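Pheromome Binding Protein (Epiphyas postvittana, PDB 6VQ5) probably binds hydrophobic odorants such as sex pheromones, as a small, disulfide-linked helical carrier of the insect pheromone-binding protein family. Local coordinates at residues A[36-50]-A[106-120]. Numbering follows the deposited sequence.
Sequences YWKEDYSLLNRDVGC and DQCMKALEIAKCFRT
The disulfide between Cys-50 and Cys-108, one of the three that staple the all-helical pheromone-binding protein fold, ties helix 46-58 to helix 107-121 where their segments pass at nearly a right angle (88°), the axes 7.2 Å apart. Gly-49, which has no side chain, meets the partner helix here, its CA 3.1 Å from Cys-108 O in a CA-H...O contact. Next to the disulfide, Arg-46 stretches out fully to bring NE to Asp-106 OD2 in a salt bridge, while Cys-108 CB lies over a guanidinium face. The carboxylate does double duty, as OD1 caps the helix at Met-109 N. Leu-112 CD1 packs on Leu-44 CB and Val-48 CG1. Farther along, Lys-116 runs its methylenes over Tyr-41, CG 3.7 Å from the ring centroid, and the tyrosine OH hydrogen-bonds Thr-120 OG1 (2.7 Å). Tyr-36 OH donates to Ala-115 O (2.6 Å), from the carbonyl face opposite Arg-119 N. Bent at chi2 (62°), Arg-119 lays CD over the six-membered ring of Trp-37 and CZ over the five-membered ring in a cation-pi contact, and both NE and NH2 reach Trp-37 O at 2.7 Å, just where a Schellman motif ends helix 28-37. A leucine in place of Arg-119 would probably leave Trp-37 O without these two donors and the indole without its cation-pi partner. Helix 107-121 is thus flanked by helices 28-37 and 46-58 and the loop that joins them, while Phe-118 packs against Leu-90, Ile-93 and Leu-94 of helix 84-100, and Cys-117 is disulfide-bonded to Cys-97 of that helix.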
loop_
_atom_site.group_PDB
_atom_site.type_symbol
_atom_site.label_atom_id
_atom_site.label_comp_id
_atom_site.label_asym_id
_atom_site.label_seq_id
_atom_site.Cartn_x
_atom_site.Cartn_y
_atom_site.Cartn_z
ATOM N N TYR A 36 -5.846 -8.008 -4.365
ATOM C CA TYR A 36 -4.575 -7.630 -3.705
ATOM C C TYR A 36 -4.537 -8.188 -2.277
ATOM O O TYR A 36 -3.536 -8.796 -1.879
ATOM C CB TYR A 36 -4.447 -6.110 -3.631
ATOM C CG TYR A 36 -3.362 -5.649 -2.694
ATOM C CD1 TYR A 36 -2.034 -5.921 -2.967
ATOM C CD2 TYR A 36 -3.656 -4.950 -1.536
ATOM C CE1 TYR A 36 -1.027 -5.480 -2.128
ATOM C CE2 TYR A 36 -2.654 -4.502 -0.687
ATOM C CZ TYR A 36 -1.335 -4.777 -0.977
ATOM O OH TYR A 36 -0.333 -4.364 -0.147
ATOM N N TRP A 37 -5.580 -7.941 -1.488
ATOM C CA TRP A 37 -5.518 -8.267 -0.048
ATOM C C TRP A 37 -5.584 -9.789 0.120
ATOM O O TRP A 37 -4.983 -10.323 1.093
ATOM C CB TRP A 37 -6.575 -7.536 0.780
ATOM C CG TRP A 37 -6.116 -7.538 2.197
ATOM C CD1 TRP A 37 -6.562 -8.333 3.209
ATOM C CD2 TRP A 37 -4.961 -6.852 2.709
ATOM N NE1 TRP A 37 -5.797 -8.144 4.329
ATOM C CE2 TRP A 37 -4.809 -7.237 4.055
ATOM C CE3 TRP A 37 -4.056 -5.924 2.177
ATOM C CZ2 TRP A 37 -3.801 -6.721 4.870
ATOM C CZ3 TRP A 37 -3.062 -5.404 2.985
ATOM C CH2 TRP A 37 -2.937 -5.802 4.315
ATOM N N LYS A 38 -6.272 -10.483 -0.793
ATOM C CA LYS A 38 -6.362 -11.955 -0.693
ATOM C C LYS A 38 -5.191 -12.596 -1.445
ATOM O O LYS A 38 -5.161 -13.810 -1.547
ATOM C CB LYS A 38 -7.780 -12.418 -1.033
ATOM C CG LYS A 38 -8.061 -12.748 -2.473
ATOM C CD LYS A 38 -9.446 -13.319 -2.644
ATOM C CE LYS A 38 -9.805 -13.354 -4.109
ATOM N NZ LYS A 38 -11.115 -13.985 -4.305
ATOM N N GLU A 39 -4.254 -11.794 -1.932
ATOM C CA GLU A 39 -2.948 -12.226 -2.490
ATOM C C GLU A 39 -3.117 -12.820 -3.894
ATOM O O GLU A 39 -2.232 -13.610 -4.284
ATOM C CB GLU A 39 -2.275 -13.194 -1.516
ATOM C CG GLU A 39 -0.826 -12.826 -1.220
ATOM C CD GLU A 39 -0.115 -13.720 -0.223
ATOM O OE1 GLU A 39 -0.733 -14.710 0.217
ATOM O OE2 GLU A 39 1.056 -13.443 0.097
ATOM N N ASP A 40 -4.186 -12.474 -4.626
ATOM C CA ASP A 40 -4.288 -12.697 -6.097
ATOM C C ASP A 40 -3.854 -11.401 -6.784
ATOM O O ASP A 40 -4.645 -10.441 -6.816
ATOM C CB ASP A 40 -5.670 -13.128 -6.615
ATOM C CG ASP A 40 -5.741 -13.197 -8.157
ATOM O OD1 ASP A 40 -4.689 -13.538 -8.804
ATOM O OD2 ASP A 40 -6.841 -12.885 -8.746
ATOM N N TYR A 41 -2.655 -11.399 -7.352
ATOM C CA TYR A 41 -2.027 -10.222 -7.997
ATOM C C TYR A 41 -2.109 -10.305 -9.526
ATOM O O TYR A 41 -1.677 -9.339 -10.183
ATOM C CB TYR A 41 -0.553 -10.142 -7.616
ATOM C CG TYR A 41 -0.252 -10.070 -6.143
ATOM C CD1 TYR A 41 -1.154 -9.546 -5.230
ATOM C CD2 TYR A 41 0.976 -10.488 -5.672
ATOM C CE1 TYR A 41 -0.854 -9.470 -3.880
ATOM C CE2 TYR A 41 1.303 -10.402 -4.333
ATOM C CZ TYR A 41 0.384 -9.895 -3.434
ATOM O OH TYR A 41 0.719 -9.801 -2.118
ATOM N N SER A 42 -2.605 -11.412 -10.081
ATOM C CA SER A 42 -2.479 -11.732 -11.527
ATOM C C SER A 42 -3.093 -10.615 -12.364
ATOM O O SER A 42 -2.556 -10.338 -13.421
ATOM C CB SER A 42 -3.083 -13.077 -11.874
ATOM O OG SER A 42 -4.447 -13.149 -11.479
ATOM N N LEU A 43 -4.171 -9.983 -11.908
ATOM C CA LEU A 43 -4.938 -9.032 -12.759
ATOM C C LEU A 43 -4.771 -7.577 -12.304
ATOM O O LEU A 43 -5.502 -6.756 -12.845
ATOM C CB LEU A 43 -6.407 -9.448 -12.722
ATOM C CG LEU A 43 -6.712 -10.739 -13.470
ATOM C CD1 LEU A 43 -8.216 -10.988 -13.482
ATOM C CD2 LEU A 43 -6.137 -10.693 -14.886
ATOM N N LEU A 44 -3.858 -7.281 -11.370
ATOM C CA LEU A 44 -3.577 -5.895 -10.921
ATOM C C LEU A 44 -2.788 -5.167 -12.024
ATOM O O LEU A 44 -1.751 -5.672 -12.439
ATOM C CB LEU A 44 -2.812 -5.929 -9.597
ATOM C CG LEU A 44 -3.494 -6.669 -8.452
ATOM C CD1 LEU A 44 -2.590 -6.694 -7.230
ATOM C CD2 LEU A 44 -4.836 -6.058 -8.092
ATOM N N ASN A 45 -3.272 -4.012 -12.483
ATOM C CA ASN A 45 -2.639 -3.227 -13.576
ATOM C C ASN A 45 -2.027 -1.960 -12.970
ATOM O O ASN A 45 -2.156 -1.753 -11.758
ATOM C CB ASN A 45 -3.618 -2.925 -14.717
ATOM C CG ASN A 45 -4.823 -2.107 -14.283
ATOM O OD1 ASN A 45 -4.859 -1.525 -13.189
ATOM N ND2 ASN A 45 -5.835 -2.084 -15.135
ATOM N N ARG A 46 -1.355 -1.169 -13.800
ATOM C CA ARG A 46 -0.648 0.070 -13.406
ATOM C C ARG A 46 -1.587 0.975 -12.590
ATOM O O ARG A 46 -1.146 1.527 -11.564
ATOM C CB ARG A 46 -0.140 0.756 -14.673
ATOM C CG ARG A 46 0.770 1.935 -14.393
ATOM C CD ARG A 46 1.258 2.583 -15.664
ATOM N NE ARG A 46 2.033 3.768 -15.343
ATOM C CZ ARG A 46 1.529 4.960 -15.057
ATOM N NH1 ARG A 46 0.226 5.159 -15.045
ATOM N NH2 ARG A 46 2.342 5.961 -14.780
ATOM N N ASP A 47 -2.838 1.120 -13.022
ATOM C CA ASP A 47 -3.813 2.043 -12.383
ATOM C C ASP A 47 -3.967 1.694 -10.902
ATOM O O ASP A 47 -4.181 2.621 -10.118
ATOM C CB ASP A 47 -5.173 2.024 -13.089
ATOM C CG ASP A 47 -5.162 2.650 -14.475
ATOM O OD1 ASP A 47 -4.268 3.501 -14.736
ATOM O OD2 ASP A 47 -6.043 2.275 -15.281
ATOM N N VAL A 48 -3.878 0.415 -10.522
ATOM C CA VAL A 48 -3.967 0.008 -9.090
ATOM C C VAL A 48 -2.772 0.633 -8.371
ATOM O O VAL A 48 -2.932 1.089 -7.214
ATOM C CB VAL A 48 -4.020 -1.520 -8.897
ATOM C CG1 VAL A 48 -4.044 -1.916 -7.420
ATOM C CG2 VAL A 48 -5.208 -2.126 -9.619
ATOM N N GLY A 49 -1.621 0.659 -9.034
ATOM C CA GLY A 49 -0.428 1.381 -8.548
ATOM C C GLY A 49 -0.714 2.858 -8.354
ATOM O O GLY A 49 -0.390 3.373 -7.286
ATOM N N CYS A 50 -1.307 3.524 -9.345
ATOM C CA CYS A 50 -1.631 4.976 -9.292
ATOM C C CYS A 50 -2.609 5.231 -8.120
ATOM O O CYS A 50 -2.412 6.207 -7.372
ATOM C CB CYS A 50 -2.133 5.476 -10.649
ATOM S SG CYS A 50 -0.962 5.283 -12.040
ATOM N N ASP A 106 8.743 4.117 -13.128
ATOM C CA ASP A 106 7.306 4.472 -13.078
ATOM C C ASP A 106 6.852 4.378 -11.620
ATOM O O ASP A 106 6.858 3.267 -11.079
ATOM C CB ASP A 106 6.543 3.535 -14.016
ATOM C CG ASP A 106 5.045 3.655 -13.928
ATOM O OD1 ASP A 106 4.553 4.183 -12.912
ATOM O OD2 ASP A 106 4.391 3.209 -14.876
ATOM N N GLN A 107 6.469 5.496 -11.004
ATOM C CA GLN A 107 6.158 5.557 -9.547
ATOM C C GLN A 107 4.842 4.832 -9.259
ATOM O O GLN A 107 4.647 4.438 -8.096
ATOM C CB GLN A 107 6.098 7.002 -9.043
ATOM C CG GLN A 107 7.453 7.697 -8.972
ATOM C CD GLN A 107 7.270 9.144 -8.573
ATOM O OE1 GLN A 107 6.266 9.508 -7.949
ATOM N NE2 GLN A 107 8.230 9.993 -8.927
ATOM N N CYS A 108 3.977 4.671 -10.270
ATOM C CA CYS A 108 2.731 3.863 -10.197
ATOM C C CYS A 108 3.090 2.367 -10.089
ATOM O O CYS A 108 2.577 1.686 -9.168
ATOM C CB CYS A 108 1.817 4.131 -11.392
ATOM S SG CYS A 108 0.927 5.711 -11.307
ATOM N N MET A 109 3.965 1.875 -10.974
ATOM C CA MET A 109 4.446 0.470 -10.976
ATOM C C MET A 109 5.263 0.216 -9.711
ATOM O O MET A 109 5.061 -0.849 -9.095
ATOM C CB MET A 109 5.270 0.157 -12.226
ATOM C CG MET A 109 4.410 0.076 -13.502
ATOM S SD MET A 109 3.103 -1.230 -13.451
ATOM C CE MET A 109 4.129 -2.686 -13.260
ATOM N N LYS A 110 6.097 1.181 -9.311
ATOM C CA LYS A 110 6.916 1.100 -8.074
ATOM C C LYS A 110 6.004 0.838 -6.868
ATOM O O LYS A 110 6.359 -0.027 -6.031
ATOM C CB LYS A 110 7.724 2.377 -7.862
ATOM C CG LYS A 110 8.739 2.282 -6.732
ATOM C CD LYS A 110 9.722 3.428 -6.638
ATOM C CE LYS A 110 9.543 4.245 -5.376
ATOM N NZ LYS A 110 10.760 5.027 -5.057
ATOM N N ALA A 111 4.867 1.538 -6.776
ATOM C CA ALA A 111 3.925 1.437 -5.636
ATOM C C ALA A 111 3.213 0.081 -5.669
ATOM O O ALA A 111 3.021 -0.536 -4.594
ATOM C CB ALA A 111 2.949 2.587 -5.666
ATOM N N LEU A 112 2.812 -0.375 -6.852
ATOM C CA LEU A 112 2.137 -1.691 -6.980
ATOM C C LEU A 112 3.097 -2.781 -6.485
ATOM O O LEU A 112 2.680 -3.602 -5.650
ATOM C CB LEU A 112 1.714 -1.927 -8.432
ATOM C CG LEU A 112 0.949 -3.218 -8.679
ATOM C CD1 LEU A 112 -0.249 -3.295 -7.758
ATOM C CD2 LEU A 112 0.529 -3.333 -10.127
ATOM N N GLU A 113 4.349 -2.750 -6.948
ATOM C CA GLU A 113 5.383 -3.748 -6.593
ATOM C C GLU A 113 5.673 -3.683 -5.086
ATOM O O GLU A 113 5.663 -4.742 -4.429
ATOM C CB GLU A 113 6.628 -3.538 -7.463
ATOM C CG GLU A 113 6.428 -3.957 -8.914
ATOM C CD GLU A 113 5.739 -5.309 -9.075
ATOM O OE1 GLU A 113 6.287 -6.315 -8.507
ATOM O OE2 GLU A 113 4.655 -5.369 -9.742
ATOM N N ILE A 114 5.907 -2.501 -4.529
ATOM C CA ILE A 114 6.148 -2.377 -3.059
ATOM C C ILE A 114 4.931 -2.944 -2.322
ATOM O O ILE A 114 5.142 -3.686 -1.353
ATOM C CB ILE A 114 6.482 -0.927 -2.642
ATOM C CG1 ILE A 114 7.830 -0.482 -3.216
ATOM C CG2 ILE A 114 6.444 -0.763 -1.128
ATOM C CD1 ILE A 114 8.033 1.013 -3.233
ATOM N N ALA A 115 3.717 -2.624 -2.770
ATOM C CA ALA A 115 2.459 -3.036 -2.100
ATOM C C ALA A 115 2.351 -4.567 -2.091
ATOM O O ALA A 115 1.929 -5.123 -1.047
ATOM C CB ALA A 115 1.265 -2.402 -2.772
ATOM N N LYS A 116 2.739 -5.221 -3.191
ATOM C CA LYS A 116 2.701 -6.703 -3.339
ATOM C C LYS A 116 3.792 -7.349 -2.471
ATOM O O LYS A 116 3.503 -8.332 -1.773
ATOM C CB LYS A 116 2.903 -7.089 -4.800
ATOM C CG LYS A 116 1.725 -6.773 -5.703
ATOM C CD LYS A 116 1.768 -7.562 -6.987
ATOM C CE LYS A 116 2.736 -7.003 -8.004
ATOM N NZ LYS A 116 2.830 -7.914 -9.159
ATOM N N CYS A 117 5.010 -6.829 -2.548
ATOM C CA CYS A 117 6.144 -7.232 -1.690
ATOM C C CYS A 117 5.712 -7.142 -0.223
ATOM O O CYS A 117 5.888 -8.122 0.518
ATOM C CB CYS A 117 7.347 -6.347 -1.976
ATOM S SG CYS A 117 8.731 -6.658 -0.856
ATOM N N PHE A 118 5.142 -6.007 0.171
ATOM C CA PHE A 118 4.649 -5.748 1.547
ATOM C C PHE A 118 3.618 -6.815 1.942
ATOM O O PHE A 118 3.832 -7.545 2.916
ATOM C CB PHE A 118 4.049 -4.344 1.653
ATOM C CG PHE A 118 3.424 -4.067 2.988
ATOM C CD1 PHE A 118 4.220 -3.854 4.100
ATOM C CD2 PHE A 118 2.043 -4.050 3.136
ATOM C CE1 PHE A 118 3.642 -3.603 5.338
ATOM C CE2 PHE A 118 1.462 -3.820 4.376
ATOM C CZ PHE A 118 2.264 -3.582 5.474
ATOM N N ARG A 119 2.508 -6.890 1.205
ATOM C CA ARG A 119 1.369 -7.782 1.541
ATOM C C ARG A 119 1.878 -9.222 1.664
ATOM O O ARG A 119 1.465 -9.905 2.609
ATOM C CB ARG A 119 0.272 -7.658 0.484
ATOM C CG ARG A 119 -0.833 -8.692 0.606
ATOM C CD ARG A 119 -1.549 -8.559 1.924
ATOM N NE ARG A 119 -2.537 -9.613 2.100
ATOM C CZ ARG A 119 -2.340 -10.756 2.758
ATOM N NH1 ARG A 119 -1.171 -11.043 3.305
ATOM N NH2 ARG A 119 -3.324 -11.629 2.835
ATOM N N THR A 120 2.747 -9.660 0.761
ATOM C CA THR A 120 3.236 -11.058 0.727
ATOM C C THR A 120 4.159 -11.320 1.932
ATOM O O THR A 120 4.042 -12.421 2.496
ATOM C CB THR A 120 3.829 -11.411 -0.647
ATOM O OG1 THR A 120 2.755 -11.529 -1.581
ATOM C CG2 THR A 120 4.609 -12.706 -0.656
#